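Local coordinates for protein lysine cyclodeaminase (Streptomyces pristinaespiralis, PDB 5YU3) that probably catalyses the NAD-dependent cyclisation of L-lysine to L-pipecolic acid with loss of ammonia, and also recognises L-ornithine and L-2,4-diaminobutyric acid, at residues L247-A261 and R292-F304. Numbering follows the deposited sequence.
Sequences LLERAFVTADHPEQA and RQDTLSVFDSTGF. With NA (sodium ion), chain E; NAD (nicotinamide-adenine-dinucleotide), chain F; PRO (proline), chain G.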
loop_
_atom_site.group_PDB
_atom_site.type_symbol
_atom_site.label_atom_id
_atom_site.label_comp_id
_atom_site.label_asym_id
_atom_site.label_seq_id
_atom_site.Cartn_x
_atom_site.Cartn_y
_atom_site.Cartn_z
ATOM N N LEU A 247 29.790 2.296 -20.150
ATOM C CA LEU A 247 28.910 1.474 -20.972
ATOM C C LEU A 247 27.554 2.148 -21.178
ATOM O O LEU A 247 27.047 2.225 -22.303
ATOM C CB LEU A 247 28.748 0.104 -20.304
ATOM C CG LEU A 247 28.248 -1.103 -21.082
ATOM C CD1 LEU A 247 28.708 -2.383 -20.387
ATOM C CD2 LEU A 247 26.727 -1.071 -21.179
ATOM N N LEU A 248 26.947 2.629 -20.095
ATOM C CA LEU A 248 25.640 3.277 -20.181
ATOM C C LEU A 248 25.665 4.462 -21.141
ATOM O O LEU A 248 24.728 4.663 -21.928
ATOM C CB LEU A 248 25.225 3.740 -18.786
ATOM C CG LEU A 248 23.854 3.499 -18.163
ATOM C CD1 LEU A 248 23.292 2.121 -18.468
ATOM C CD2 LEU A 248 24.020 3.698 -16.656
ATOM N N GLU A 249 26.732 5.261 -21.088
ATOM C CA GLU A 249 26.825 6.443 -21.934
ATOM C C GLU A 249 26.954 6.087 -23.408
ATOM O O GLU A 249 26.596 6.905 -24.260
ATOM C CB GLU A 249 28.000 7.312 -21.480
ATOM C CG GLU A 249 27.762 7.969 -20.127
ATOM C CD GLU A 249 28.962 8.767 -19.629
ATOM O OE1 GLU A 249 30.114 8.403 -19.960
ATOM O OE2 GLU A 249 28.749 9.755 -18.893
ATOM N N ARG A 250 27.439 4.889 -23.729
ATOM C CA ARG A 250 27.510 4.454 -25.117
ATOM C C ARG A 250 26.261 3.718 -25.582
ATOM O O ARG A 250 26.168 3.380 -26.766
ATOM C CB ARG A 250 28.723 3.541 -25.328
ATOM C CG ARG A 250 30.061 4.244 -25.226
ATOM C CD ARG A 250 31.189 3.310 -25.654
ATOM N NE ARG A 250 31.437 2.244 -24.681
ATOM C CZ ARG A 250 32.169 2.397 -23.578
ATOM N NH1 ARG A 250 32.722 3.572 -23.306
ATOM N NH2 ARG A 250 32.355 1.378 -22.744
ATOM N N ALA A 251 25.311 3.453 -24.691
ATOM C CA ALA A 251 24.179 2.594 -25.004
ATOM C C ALA A 251 22.957 3.394 -25.423
ATOM O O ALA A 251 22.789 4.559 -25.043
ATOM C CB ALA A 251 23.800 1.722 -23.800
ATOM N N PHE A 252 22.094 2.737 -26.205
ATOM C CA PHE A 252 20.704 3.146 -26.362
ATOM C C PHE A 252 19.928 2.625 -25.157
ATOM O O PHE A 252 19.839 1.408 -24.971
ATOM C CB PHE A 252 20.141 2.576 -27.666
ATOM C CG PHE A 252 18.652 2.803 -27.860
ATOM C CD1 PHE A 252 18.178 4.027 -28.316
ATOM C CD2 PHE A 252 17.742 1.784 -27.625
ATOM C CE1 PHE A 252 16.824 4.236 -28.512
ATOM C CE2 PHE A 252 16.369 1.986 -27.820
ATOM C CZ PHE A 252 15.916 3.211 -28.268
ATOM N N VAL A 253 19.381 3.525 -24.338
ATOM C CA VAL A 253 18.794 3.159 -23.046
ATOM C C VAL A 253 17.288 3.399 -23.080
ATOM O O VAL A 253 16.838 4.544 -23.216
ATOM C CB VAL A 253 19.436 3.946 -21.899
ATOM C CG1 VAL A 253 18.807 3.547 -20.583
ATOM C CG2 VAL A 253 20.938 3.715 -21.872
ATOM N N THR A 254 16.507 2.327 -22.940
ATOM C CA THR A 254 15.056 2.431 -22.803
ATOM C C THR A 254 14.671 1.995 -21.394
ATOM O O THR A 254 15.114 0.944 -20.922
ATOM C CB THR A 254 14.317 1.588 -23.850
ATOM O OG1 THR A 254 12.898 1.748 -23.683
ATOM C CG2 THR A 254 14.673 0.098 -23.745
ATOM N N ALA A 255 13.884 2.819 -20.707
ATOM C CA ALA A 255 13.423 2.496 -19.363
ATOM C C ALA A 255 11.988 1.992 -19.413
ATOM O O ALA A 255 11.209 2.387 -20.282
ATOM C CB ALA A 255 13.491 3.719 -18.445
ATOM N N ASP A 256 11.637 1.116 -18.465
ATOM C CA ASP A 256 10.235 0.718 -18.385
ATOM C C ASP A 256 9.374 1.865 -17.875
ATOM O O ASP A 256 8.224 2.022 -18.302
ATOM C CB ASP A 256 10.060 -0.551 -17.526
ATOM C CG ASP A 256 10.590 -0.439 -16.089
ATOM O OD1 ASP A 256 11.168 0.591 -15.639
ATOM O OD2 ASP A 256 10.441 -1.464 -15.378
ATOM N N HIS A 257 9.940 2.708 -17.034
ATOM C CA HIS A 257 9.192 3.759 -16.343
ATOM C C HIS A 257 10.198 4.877 -16.142
ATOM O O HIS A 257 11.009 4.826 -15.209
ATOM C CB HIS A 257 8.636 3.246 -15.016
ATOM C CG HIS A 257 7.648 4.158 -14.358
ATOM N ND1 HIS A 257 7.947 5.459 -14.007
ATOM C CD2 HIS A 257 6.373 3.942 -13.954
ATOM C CE1 HIS A 257 6.892 6.007 -13.424
ATOM N NE2 HIS A 257 5.923 5.108 -13.381
ATOM N N PRO A 258 10.233 5.867 -17.040
ATOM C CA PRO A 258 11.323 6.862 -16.986
ATOM C C PRO A 258 11.515 7.523 -15.632
ATOM O O PRO A 258 12.647 7.585 -15.128
ATOM C CB PRO A 258 10.912 7.857 -18.067
ATOM C CG PRO A 258 10.029 6.957 -19.061
ATOM C CD PRO A 258 9.434 6.057 -18.308
ATOM N N GLU A 259 10.437 8.020 -15.021
ATOM C CA GLU A 259 10.588 8.715 -13.747
ATOM C C GLU A 259 11.131 7.779 -12.676
ATOM O O GLU A 259 12.019 8.153 -11.903
ATOM C CB GLU A 259 9.257 9.325 -13.307
ATOM C CG GLU A 259 9.379 10.169 -12.049
ATOM C CD GLU A 259 8.119 10.962 -11.721
ATOM O OE1 GLU A 259 7.020 10.544 -12.130
ATOM O OE2 GLU A 259 8.234 12.009 -11.044
ATOM N N GLN A 260 10.620 6.550 -12.625
ATOM C CA GLN A 260 11.126 5.584 -11.652
ATOM C C GLN A 260 12.579 5.214 -11.923
ATOM O O GLN A 260 13.366 5.031 -10.986
ATOM C CB GLN A 260 10.264 4.332 -11.698
ATOM C CG GLN A 260 10.159 3.601 -10.403
ATOM C CD GLN A 260 8.909 2.776 -10.381
ATOM O OE1 GLN A 260 7.883 3.193 -9.842
ATOM N NE2 GLN A 260 8.965 1.606 -11.013
ATOM N N ALA A 261 12.936 5.056 -13.200
ATOM C CA ALA A 261 14.292 4.651 -13.552
ATOM C C ALA A 261 15.299 5.743 -13.216
ATOM O O ALA A 261 16.426 5.450 -12.807
ATOM C CB ALA A 261 14.360 4.302 -15.037
ATOM N N ARG A 292 18.426 -0.645 -33.656
ATOM C CA ARG A 292 19.121 -0.661 -32.373
ATOM C C ARG A 292 19.495 -2.069 -31.914
ATOM O O ARG A 292 20.222 -2.215 -30.919
ATOM C CB ARG A 292 18.267 0.027 -31.306
ATOM C CG ARG A 292 17.743 1.412 -31.695
ATOM C CD ARG A 292 18.843 2.410 -32.019
ATOM N NE ARG A 292 18.285 3.749 -32.235
ATOM C CZ ARG A 292 18.798 4.667 -33.054
ATOM N NH1 ARG A 292 19.901 4.415 -33.753
ATOM N NH2 ARG A 292 18.201 5.848 -33.175
ATOM N N GLN A 293 19.026 -3.113 -32.598
ATOM C CA GLN A 293 19.506 -4.445 -32.259
ATOM C C GLN A 293 21.000 -4.564 -32.502
ATOM O O GLN A 293 21.693 -5.271 -31.765
ATOM C CB GLN A 293 18.761 -5.509 -33.064
ATOM C CG GLN A 293 17.332 -5.751 -32.618
ATOM C CD GLN A 293 16.590 -6.657 -33.586
ATOM O OE1 GLN A 293 17.151 -7.097 -34.590
ATOM N NE2 GLN A 293 15.330 -6.942 -33.291
ATOM N N ASP A 294 21.514 -3.864 -33.514
ATOM C CA ASP A 294 22.892 -4.039 -33.955
ATOM C C ASP A 294 23.890 -3.138 -33.245
ATOM O O ASP A 294 25.073 -3.168 -33.597
ATOM C CB ASP A 294 22.984 -3.819 -35.467
ATOM C CG ASP A 294 22.128 -4.793 -36.232
ATOM O OD1 ASP A 294 22.080 -5.971 -35.829
ATOM O OD2 ASP A 294 21.485 -4.379 -37.218
ATOM N N THR A 295 23.457 -2.351 -32.260
ATOM C CA THR A 295 24.348 -1.563 -31.427
ATOM C C THR A 295 24.037 -1.850 -29.968
ATOM O O THR A 295 23.083 -2.568 -29.648
ATOM C CB THR A 295 24.232 -0.053 -31.711
ATOM O OG1 THR A 295 22.854 0.333 -31.791
ATOM C CG2 THR A 295 24.853 0.253 -33.016
ATOM N N LEU A 296 24.857 -1.292 -29.086
ATOM C CA LEU A 296 24.695 -1.525 -27.655
ATOM C C LEU A 296 23.381 -0.935 -27.159
ATOM O O LEU A 296 23.081 0.238 -27.404
ATOM C CB LEU A 296 25.870 -0.907 -26.883
ATOM C CG LEU A 296 25.763 -0.975 -25.357
ATOM C CD1 LEU A 296 25.764 -2.424 -24.889
ATOM C CD2 LEU A 296 26.918 -0.188 -24.700
ATOM N N SER A 297 22.586 -1.756 -26.469
ATOM C CA SER A 297 21.314 -1.320 -25.913
ATOM C C SER A 297 21.187 -1.784 -24.465
ATOM O O SER A 297 21.741 -2.813 -24.064
ATOM C CB SER A 297 20.110 -1.838 -26.750
ATOM O OG SER A 297 20.184 -3.250 -26.953
ATOM N N VAL A 298 20.454 -1.003 -23.677
ATOM C CA VAL A 298 20.179 -1.331 -22.284
ATOM C C VAL A 298 18.695 -1.118 -22.040
ATOM O O VAL A 298 18.163 -0.048 -22.354
ATOM C CB VAL A 298 20.993 -0.470 -21.304
ATOM C CG1 VAL A 298 20.491 -0.691 -19.871
ATOM C CG2 VAL A 298 22.475 -0.786 -21.423
ATOM N N PHE A 299 18.035 -2.134 -21.487
ATOM C CA PHE A 299 16.675 -2.011 -20.964
ATOM C C PHE A 299 16.819 -1.817 -19.463
ATOM O O PHE A 299 17.268 -2.727 -18.754
ATOM C CB PHE A 299 15.837 -3.248 -21.298
ATOM C CG PHE A 299 14.536 -3.361 -20.511
ATOM C CD1 PHE A 299 13.704 -2.259 -20.337
ATOM C CD2 PHE A 299 14.143 -4.584 -19.975
ATOM C CE1 PHE A 299 12.498 -2.362 -19.624
ATOM C CE2 PHE A 299 12.938 -4.710 -19.273
ATOM C CZ PHE A 299 12.110 -3.589 -19.089
ATOM N N ASP A 300 16.489 -0.614 -18.995
ATOM C CA ASP A 300 16.558 -0.265 -17.579
ATOM C C ASP A 300 15.237 -0.658 -16.930
ATOM O O ASP A 300 14.237 0.054 -17.054
ATOM C CB ASP A 300 16.836 1.225 -17.409
ATOM C CG ASP A 300 17.215 1.584 -15.989
ATOM O OD1 ASP A 300 17.480 0.659 -15.186
ATOM O OD2 ASP A 300 17.281 2.798 -15.675
ATOM N N SER A 301 15.238 -1.800 -16.239
ATOM C CA SER A 301 14.037 -2.397 -15.668
ATOM C C SER A 301 13.980 -2.077 -14.179
ATOM O O SER A 301 14.938 -2.345 -13.438
ATOM C CB SER A 301 14.026 -3.913 -15.895
ATOM O OG SER A 301 12.846 -4.514 -15.370
ATOM N N THR A 302 12.868 -1.486 -13.747
ATOM C CA THR A 302 12.610 -1.250 -12.336
ATOM C C THR A 302 11.363 -1.953 -11.836
ATOM O O THR A 302 11.235 -2.146 -10.619
ATOM C CB THR A 302 12.470 0.256 -12.046
ATOM O OG1 THR A 302 11.336 0.777 -12.756
ATOM C CG2 THR A 302 13.735 0.993 -12.480
ATOM N N GLY A 303 10.465 -2.356 -12.738
ATOM C CA GLY A 303 9.201 -2.976 -12.373
ATOM C C GLY A 303 8.163 -1.917 -12.070
ATOM O O GLY A 303 8.469 -0.921 -11.409
ATOM N N PHE A 304 6.942 -2.083 -12.564
ATOM C CA PHE A 304 5.904 -1.151 -12.165
ATOM C C PHE A 304 4.577 -1.892 -12.094
ATOM O O PHE A 304 4.398 -2.968 -12.679
ATOM C CB PHE A 304 5.860 0.107 -13.075
ATOM C CG PHE A 304 5.532 -0.147 -14.524
ATOM C CD1 PHE A 304 6.468 -0.721 -15.388
ATOM C CD2 PHE A 304 4.312 0.262 -15.046
ATOM C CE1 PHE A 304 6.171 -0.923 -16.727
ATOM C CE2 PHE A 304 4.004 0.063 -16.393
ATOM C CZ PHE A 304 4.939 -0.529 -17.235
HETATM NA NA NA E . 17.465 -1.394 -13.272
HETATM P PA NAD F . 18.269 -13.000 -4.945
HETATM O O1A NAD F . 18.750 -12.689 -3.562
HETATM O O2A NAD F . 17.482 -14.269 -5.203
HETATM O O5B NAD F . 19.550 -13.081 -5.914
HETATM C C5B NAD F . 20.468 -11.983 -5.980
HETATM C C4B NAD F . 21.836 -12.584 -6.270
HETATM O O4B NAD F . 22.769 -11.531 -6.523
HETATM C C3B NAD F . 22.384 -13.355 -5.065
HETATM O O3B NAD F . 22.634 -14.731 -5.429
HETATM C C2B NAD F . 23.674 -12.629 -4.722
HETATM O O2B NAD F . 24.724 -13.486 -4.283
HETATM C C1B NAD F . 24.028 -11.990 -6.046
HETATM N N9A NAD F . 24.957 -10.841 -6.001
HETATM C C8A NAD F . 25.051 -9.868 -5.066
HETATM N N7A NAD F . 26.030 -8.972 -5.410
HETATM C C5A NAD F . 26.556 -9.389 -6.586
HETATM C C6A NAD F . 27.611 -8.940 -7.515
HETATM N N6A NAD F . 28.326 -7.818 -7.266
HETATM N N1A NAD F . 27.815 -9.672 -8.634
HETATM C C2A NAD F . 27.127 -10.792 -8.924
HETATM N N3A NAD F . 26.165 -11.270 -8.118
HETATM C C4A NAD F . 25.844 -10.618 -6.967
HETATM O O3 NAD F . 17.396 -11.721 -5.440
HETATM P PN NAD F . 16.502 -11.609 -6.762
HETATM O O1N NAD F . 17.172 -12.395 -7.865
HETATM O O2N NAD F . 15.067 -11.902 -6.380
HETATM O O5D NAD F . 16.573 -10.030 -7.083
HETATM C C5D NAD F . 17.757 -9.465 -7.649
HETATM C C4D NAD F . 17.509 -7.983 -7.932
HETATM O O4D NAD F . 16.403 -7.835 -8.821
HETATM C C3D NAD F . 17.136 -7.218 -6.673
HETATM O O3D NAD F . 17.721 -5.899 -6.745
HETATM C C2D NAD F . 15.634 -7.076 -6.786
HETATM O O2D NAD F . 15.109 -5.998 -6.000
HETATM C C1D NAD F . 15.508 -6.861 -8.280
HETATM N N1N NAD F . 14.173 -7.065 -8.828
HETATM C C2N NAD F . 13.808 -6.312 -9.874
HETATM C C3N NAD F . 12.551 -6.446 -10.448
HETATM C C7N NAD F . 12.201 -5.595 -11.623
HETATM O O7N NAD F . 11.050 -5.520 -12.001
HETATM N N7N NAD F . 13.196 -4.962 -12.268
HETATM C C4N NAD F . 11.663 -7.407 -9.955
HETATM C C5N NAD F . 12.086 -8.194 -8.886
HETATM C C6N NAD F . 13.356 -8.015 -8.337
HETATM N N PRO G . 11.351 -3.906 -7.620
HETATM C CA PRO G . 10.487 -5.165 -7.311
HETATM C C PRO G . 9.134 -5.094 -8.072
HETATM O O PRO G . 8.274 -5.872 -7.622
HETATM C CB PRO G . 10.362 -5.127 -6.039
HETATM C CG PRO G . 11.793 -4.564 -5.541
HETATM C CD PRO G . 12.387 -4.076 -6.583
HETATM O OXT PRO G . 8.916 -4.354 -9.096
HETATM O O HOH W 1 24.551 2.182 -28.628
#
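Asp256 OD2 takes two backbone N-H groups at once, Gly303 N at 2.8 Å and Thr302 N at 2.9 Å. The glycine N-H comes in on the syn lone pair, whereas that of Thr302 sits 33° out of the carboxylate plane. The other oxygen, Asp256 OD1, accepts from Thr302 OG1 at 2.9 Å, also on the syn side, so both oxygens of the buried carboxylate hold the same piece of loop. With chi1 at 57°, Asp256 CG lies between its own backbone N and carbonyl carbon, which swings the carboxylate across to these donors. Gln260 NE2 donates to Thr302 OG1 at 3.1 Å, and the hydroxyl lies close to the plane of the amide. Beside this knot the edge of the His257 ring faces the Phe304 ring in an offset edge-to-face pair.

Upstream, strands 252-255 and 297-300 run parallel, joined by a regular series of backbone bonds from Phe252 N to Leu296 O through Asp256 N to Asp300 O. At the start of the pair, Arg292 CG stands over the centre of the Phe252 ring, 4.0 Å from its centroid. On the Val253 and Val298 face, Ala251 CB packs 3.7 Å from Val298 CG2, and Leu247 CD2 reaches Leu296 CD2.

Asp300 OD1 and Ser301 O bind the sodium ion together with the carbonyls of Ala232 and Gly234, while Asp300 OD2 accepts from the backbone N of Cys267 and Ser301 OG from the nicotinamide amide. Strand 252-255 is one of the two edge strands, within this chain, of the parallel sheet in this Rossmann-type NAD-binding domain, and the loop after strand 297-300 that Asp256 braces forms part of the cofactor and proline pocket.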